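Local coordinates for protein Lys-gingipain W83 (Porphyromonas gingivalis, PDB 6I9A) that cleaves proteins after lysine as a secreted cysteine endopeptidase of family C25, here its catalytic domain with the Ig-like domain that follows, at residues L32-K35 with A36-F40; P126-L129 with T130-I133. All blocks are in the same frame, centred on the assembly; numbering follows the deposited sequence.

Contact 1 (L32-K35 with A36-F40); sequences LTWK and AQKGF
A Schellman motif closes the helix 25-37 here, in the beta-alpha-beta unit that runs from strand 14-20 through this helix into strand 40-46. F40 N reaches back to K35 O at 2.9 Å, and inside that loop G39 N bonds to A36 O; G39, at positive phi (105°), is the C-prime residue, a conformation glycine takes readily. Just before the motif, K38 N bonds to W34 O at 2.9 Å. K38 then sends its side chain out from the flank of the last turn, across the indole of W34. With CG between the backbone N and the carbonyl carbon (chi1 73°), the chain lays CD over one face of W34, 3.9 Å from the centroid of the five-membered ring, a CH-pi contact offset toward the rim. Q37 meets the same ring differently: its OE1 lies in the ring plane at the edge, 3.8 Å from CE3, with amide and indole planes 81° apart. K35 runs alongside both K38 and F40, its CD lying 4.0 Å from F40 CE2 over one face of the phenyl ring. The two ammonium groups, K35 NZ and K38 NZ, stay 5.3 Å apart and share one water as acceptor. Acidic partners probably ease their like charge: K35 NZ forms salt bridges to E140 and D362, and E140 also accepts from W34 NE1. Around the motif, helix 126-141 packs on W34 through L137, strand 432-439 of the Ig-like domain touches W34, Q37 and K38, and F40 rests on V14 and M16 of strand 14-20.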
ATOM      1  N   LEU A  32      -6.994   6.814 -12.573  1.00 10.78           N
ATOM      2  CA  LEU A  32      -7.263   5.670 -13.458  1.00 10.64           C
ATOM      3  C   LEU A  32      -6.409   5.715 -14.723  1.00 11.10           C
ATOM      4  O   LEU A  32      -5.905   4.685 -15.184  1.00 11.22           O
ATOM      5  CB  LEU A  32      -8.761   5.661 -13.847  1.00 11.65           C
ATOM      6  CG  LEU A  32      -9.728   5.490 -12.671  1.00 11.98           C
ATOM      7  CD1 LEU A  32     -11.138   5.738 -13.141  1.00 14.02           C
ATOM      8  CD2 LEU A  32      -9.555   4.135 -11.947  1.00 12.06           C
ATOM      9  N   THR A  33      -6.201   6.897 -15.276  1.00 11.48           N
ATOM     10  CA  THR A  33      -5.373   7.043 -16.486  1.00 11.45           C
ATOM     11  C   THR A  33      -3.972   6.507 -16.218  1.00 11.10           C
ATOM     12  O   THR A  33      -3.422   5.719 -16.981  1.00 11.32           O
ATOM     13  CB  THR A  33      -5.342   8.481 -16.953  1.00 13.41           C
ATOM     14  OG1 THR A  33      -6.671   8.855 -17.341  1.00 14.15           O
ATOM     15  CG2 THR A  33      -4.354   8.714 -18.091  1.00 13.79           C
ATOM     16  N   TRP A  34      -3.358   6.967 -15.110  1.00 10.19           N
ATOM     17  CA  TRP A  34      -1.997   6.524 -14.757  1.00 10.58           C
ATOM     18  C   TRP A  34      -1.934   5.032 -14.449  1.00  9.94           C
ATOM     19  O   TRP A  34      -1.018   4.352 -14.890  1.00 10.16           O
ATOM     20  CB  TRP A  34      -1.463   7.364 -13.610  1.00 11.41           C
ATOM     21  CG  TRP A  34      -0.228   6.827 -12.961  1.00 10.74           C
ATOM     22  CD1 TRP A  34      -0.131   6.439 -11.652  1.00 11.22           C
ATOM     23  CD2 TRP A  34       1.046   6.536 -13.557  1.00 10.61           C
ATOM     24  NE1 TRP A  34       1.134   6.014 -11.371  1.00 11.01           N
ATOM     25  CE2 TRP A  34       1.881   6.047 -12.525  1.00 10.68           C
ATOM     26  CE3 TRP A  34       1.585   6.679 -14.860  1.00 11.63           C
ATOM     27  CZ2 TRP A  34       3.203   5.670 -12.757  1.00 11.11           C
ATOM     28  CZ3 TRP A  34       2.890   6.285 -15.078  1.00 12.30           C
ATOM     29  CH2 TRP A  34       3.692   5.808 -14.042  1.00 11.74           C
ATOM     30  N   LYS A  35      -2.922   4.490 -13.693  1.00 10.91           N
ATOM     31  CA  LYS A  35      -2.886   3.061 -13.401  1.00 10.70           C
ATOM     32  C   LYS A  35      -2.965   2.239 -14.689  1.00  9.71           C
ATOM     33  O   LYS A  35      -2.260   1.257 -14.838  1.00 10.06           O
ATOM     34  CB  LYS A  35      -4.012   2.667 -12.442  1.00 10.43           C
ATOM     35  CG  LYS A  35      -3.875   3.289 -11.037  1.00 10.84           C
ATOM     36  CD  LYS A  35      -2.500   3.061 -10.343  1.00 10.91           C
ATOM     37  CE  LYS A  35      -2.589   3.570  -8.931  1.00 10.98           C
ATOM     38  NZ  LYS A  35      -1.352   3.352  -8.152  1.00 10.58           N
ATOM     39  N   ALA A  36      -3.795   2.682 -15.678  1.00 10.34           N
ATOM     40  CA  ALA A  36      -3.843   1.946 -16.974  1.00 10.27           C
ATOM     41  C   ALA A  36      -2.494   2.085 -17.673  1.00 10.50           C
ATOM     42  O   ALA A  36      -1.942   1.102 -18.192  1.00 10.66           O
ATOM     43  CB  ALA A  36      -4.941   2.512 -17.861  1.00 11.62           C
ATOM     44  N   GLN A  37      -1.916   3.300 -17.669  1.00 10.48           N
ATOM     45  CA  GLN A  37      -0.640   3.516 -18.342  1.00 10.71           C
ATOM     46  C   GLN A  37       0.480   2.644 -17.786  1.00 10.86           C
ATOM     47  O   GLN A  37       1.363   2.194 -18.536  1.00 10.69           O
ATOM     48  CB  GLN A  37      -0.240   5.000 -18.252  1.00 10.90           C
ATOM     49  CG  GLN A  37      -1.103   5.858 -19.152  1.00 12.17           C
ATOM     50  CD  GLN A  37      -0.919   7.331 -18.899  1.00 11.81           C
ATOM     51  OE1 GLN A  37      -0.497   7.759 -17.825  1.00 14.36           O
ATOM     52  NE2 GLN A  37      -1.247   8.148 -19.914  1.00 15.90           N
ATOM     53  N   LYS A  38       0.474   2.407 -16.465  1.00 10.40           N
ATOM     54  CA  LYS A  38       1.531   1.595 -15.884  1.00 10.57           C
ATOM     55  C   LYS A  38       1.201   0.088 -15.934  1.00 10.54           C
ATOM     56  O   LYS A  38       1.974  -0.722 -15.431  1.00 10.83           O
ATOM     57  CB  LYS A  38       1.870   2.043 -14.457  1.00 11.05           C
ATOM     58  CG  LYS A  38       0.790   1.665 -13.420  1.00 10.83           C
ATOM     59  CD  LYS A  38       0.880   2.496 -12.123  1.00 10.87           C
ATOM     60  CE  LYS A  38       2.228   2.421 -11.418  1.00 11.00           C
ATOM     61  NZ  LYS A  38       2.539   1.054 -10.875  1.00 11.74           N
ATOM     62  N   GLY A  39       0.111  -0.283 -16.590  1.00 10.03           N
ATOM     63  CA  GLY A  39      -0.157  -1.691 -16.852  1.00 10.96           C
ATOM     64  C   GLY A  39      -1.212  -2.366 -16.020  1.00 10.32           C
ATOM     65  O   GLY A  39      -1.280  -3.605 -15.964  1.00 11.01           O
ATOM     66  N   PHE A  40      -2.107  -1.569 -15.363  1.00 10.04           N
ATOM     67  CA  PHE A  40      -3.208  -2.189 -14.611  1.00 10.16           C
ATOM     68  C   PHE A  40      -4.406  -2.315 -15.526  1.00 10.40           C
ATOM     69  O   PHE A  40      -4.868  -1.312 -16.102  1.00 11.14           O
ATOM     70  CB  PHE A  40      -3.604  -1.356 -13.407  1.00 11.65           C
ATOM     71  CG  PHE A  40      -2.669  -1.308 -12.220  1.00 11.18           C
ATOM     72  CD1 PHE A  40      -1.299  -1.496 -12.362  1.00 14.57           C
ATOM     73  CD2 PHE A  40      -3.162  -1.028 -10.951  1.00 13.85           C
ATOM     74  CE1 PHE A  40      -0.444  -1.451 -11.231  1.00 14.66           C
ATOM     75  CE2 PHE A  40      -2.285  -0.894  -9.848  1.00 15.77           C
ATOM     76  CZ  PHE A  40      -0.966  -1.170  -9.992  1.00 14.43           C
TER
HETATM   77  O   HOH W   1       0.753   1.261  -8.582  1.00 11.33           O

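Contact 2 (P126-L129 with T130-I133); sequences PEEL and TNII
L129 and I133 make the apolar contact of this first part of helix 126-141. The delta methyl of I133 comes up to the branch point of L129, CD1 to CG 3.7 Å, and the two side chains pass each other at a slant. L129 has CG anti to its own N (chi1 -179°), which turns the branch onward along the helix to meet the isoleucine one turn later. Beneath this pair runs the backbone bond I133 N to L129 O, 2.9 Å long and nearly straight at 171° about the hydrogen; I133 CG1 also lies 3.3 Å from L129 O.

One turn earlier, P126 O accepts T130 N at 2.9 Å. T130 OG1 stands beside the backbone N (chi1 -66°), which brings the hydroxyl to 3.2 Å from that same P126 O, although its proton has another acceptor within reach. N131 folds its amide back over the helix so that CG sits 3.2 Å from E127 O, the oxygen that already accepts N131 N. OD1 and E127 O are both acceptors and make no bond; the amide is held from outside, ND2 giving to R267 O and OD1 taking from K269 NZ.

At the start of the helix, S125 OG accepts E128 N, while E128 OE1 is bonded to S124 OG and only weakly paired with R267. Toward helix 25-37, P126 and T130 touch A27, L129 touches L28 and I133 touches W31. M121 of strand 117-121 lies against both L129 and I132, so the helix lies against both helix 25-37 and the strand that precedes it, with L129 touching both.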
ATOM      1  N   PRO A 126     -14.639  15.578  -3.833  1.00 13.58           N
ATOM      2  CA  PRO A 126     -13.718  15.339  -4.967  1.00 14.17           C
ATOM      3  C   PRO A 126     -12.363  16.017  -4.764  1.00 12.98           C
ATOM      4  O   PRO A 126     -11.332  15.415  -5.107  1.00 13.32           O
ATOM      5  CB  PRO A 126     -14.473  15.934  -6.166  1.00 16.01           C
ATOM      6  CG  PRO A 126     -15.945  15.778  -5.758  1.00 16.16           C
ATOM      7  CD  PRO A 126     -15.932  16.137  -4.288  1.00 15.62           C
ATOM      8  N   GLU A 127     -12.333  17.201  -4.122  1.00 14.04           N
ATOM      9  CA  GLU A 127     -11.078  17.916  -3.892  1.00 14.49           C
ATOM     10  C   GLU A 127     -10.136  17.088  -2.980  1.00 13.76           C
ATOM     11  O   GLU A 127      -8.926  17.020  -3.244  1.00 12.92           O
ATOM     12  CB  GLU A 127     -11.385  19.302  -3.280  1.00 18.07           C
ATOM     13  CG  GLU A 127     -12.096  20.221  -4.281  1.00 24.81           C
ATOM     14  CD  GLU A 127     -13.567  19.980  -4.619  1.00 34.69           C
ATOM     15  OE1 GLU A 127     -14.322  19.365  -3.821  1.00 23.03           O
ATOM     16  OE2 GLU A 127     -13.967  20.439  -5.715  1.00 38.55           O
ATOM     17  N   GLU A 128     -10.688  16.457  -1.929  1.00 12.23           N
ATOM     18  CA  GLU A 128      -9.839  15.622  -1.074  1.00 12.30           C
ATOM     19  C   GLU A 128      -9.331  14.408  -1.828  1.00 11.61           C
ATOM     20  O   GLU A 128      -8.200  13.991  -1.621  1.00 12.06           O
ATOM     21  CB  GLU A 128     -10.571  15.152   0.180  1.00 12.49           C
ATOM     22  CG  GLU A 128     -10.716  16.283   1.182  1.00 13.42           C
ATOM     23  CD  GLU A 128     -11.469  15.889   2.407  1.00 15.05           C
ATOM     24  OE1 GLU A 128     -12.087  14.801   2.416  1.00 14.30           O
ATOM     25  OE2 GLU A 128     -11.432  16.681   3.373  1.00 16.88           O
ATOM     26  N   LEU A 129     -10.155  13.820  -2.701  1.00 10.72           N
ATOM     27  CA  LEU A 129      -9.659  12.700  -3.507  1.00 11.01           C
ATOM     28  C   LEU A 129      -8.522  13.155  -4.422  1.00 10.80           C
ATOM     29  O   LEU A 129      -7.497  12.479  -4.520  1.00 10.40           O
ATOM     30  CB  LEU A 129     -10.792  12.040  -4.318  1.00 11.37           C
ATOM     31  CG  LEU A 129     -10.331  10.857  -5.143  1.00 11.52           C
ATOM     32  CD1 LEU A 129      -9.767   9.717  -4.297  1.00 12.77           C
ATOM     33  CD2 LEU A 129     -11.464  10.344  -6.004  1.00 12.65           C
ATOM     34  N   THR A 130      -8.681  14.341  -5.055  1.00 11.63           N
ATOM     35  CA  THR A 130      -7.599  14.875  -5.861  1.00 10.94           C
ATOM     36  C   THR A 130      -6.340  15.070  -5.034  1.00 11.00           C
ATOM     37  O   THR A 130      -5.230  14.829  -5.531  1.00 10.94           O
ATOM     38  CB  THR A 130      -8.067  16.175  -6.490  1.00 12.14           C
ATOM     39  OG1 THR A 130      -9.119  15.832  -7.407  1.00 12.43           O
ATOM     40  CG2 THR A 130      -6.933  16.922  -7.221  1.00 12.95           C
ATOM     41  N   ASN A 131      -6.485  15.501  -3.766  1.00 10.73           N
ATOM     42  CA  ASN A 131      -5.299  15.684  -2.926  1.00 11.33           C
ATOM     43  C   ASN A 131      -4.522  14.386  -2.812  1.00 10.84           C
ATOM     44  O   ASN A 131      -3.294  14.349  -2.861  1.00 10.98           O
ATOM     45  CB  ASN A 131      -5.705  16.126  -1.544  1.00 12.12           C
ATOM     46  CG  ASN A 131      -6.243  17.514  -1.491  1.00 12.89           C
ATOM     47  OD1 ASN A 131      -6.099  18.299  -2.451  1.00 14.04           O
ATOM     48  ND2 ASN A 131      -6.880  17.885  -0.386  1.00 12.56           N
ATOM     49  N   ILE A 132      -5.251  13.277  -2.570  1.00 10.38           N
ATOM     50  CA  ILE A 132      -4.572  11.977  -2.429  1.00 10.70           C
ATOM     51  C   ILE A 132      -3.906  11.612  -3.733  1.00 10.01           C
ATOM     52  O   ILE A 132      -2.744  11.193  -3.770  1.00  9.89           O
ATOM     53  CB  ILE A 132      -5.578  10.872  -2.043  1.00 10.61           C
ATOM     54  CG1 ILE A 132      -6.324  11.215  -0.740  1.00 11.28           C
ATOM     55  CG2 ILE A 132      -4.845   9.505  -1.940  1.00 12.33           C
ATOM     56  CD1 ILE A 132      -7.457  10.236  -0.406  1.00 12.34           C
ATOM     57  N   ILE A 133      -4.694  11.718  -4.839  1.00 10.45           N
ATOM     58  CA  ILE A 133      -4.170  11.306  -6.152  1.00 11.03           C
ATOM     59  C   ILE A 133      -2.935  12.084  -6.537  1.00 10.38           C
ATOM     60  O   ILE A 133      -1.985  11.519  -7.088  1.00 10.32           O
ATOM     61  CB  ILE A 133      -5.299  11.487  -7.198  1.00 10.24           C
ATOM     62  CG1 ILE A 133      -6.394  10.472  -6.922  1.00 10.71           C
ATOM     63  CG2 ILE A 133      -4.744  11.377  -8.649  1.00 11.14           C
ATOM     64  CD1 ILE A 133      -7.683  10.739  -7.708  1.00 11.29           C
TER

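In the fold
Contact 1 ends helix 25-37, and contact 2 lies at the beginning of helix 126-141; the two helices pack on each other beside the parallel four-stranded sheet. The contact centres are 17 Å apart and their nearest atoms about 6 Å, so the two do not touch, but each sends a side chain against the other's helix. Contact 1 lies away from the annotated sites, and neither contact is part of the catalytic site of C249 and H216. Contact 2 is nearer an annotated site, the side chain of E128 lying about 9 Å from a bound calcium and about 7 Å from the side chains of its ligands D85 and E263. Contact 1 instead borders the Ig-like domain.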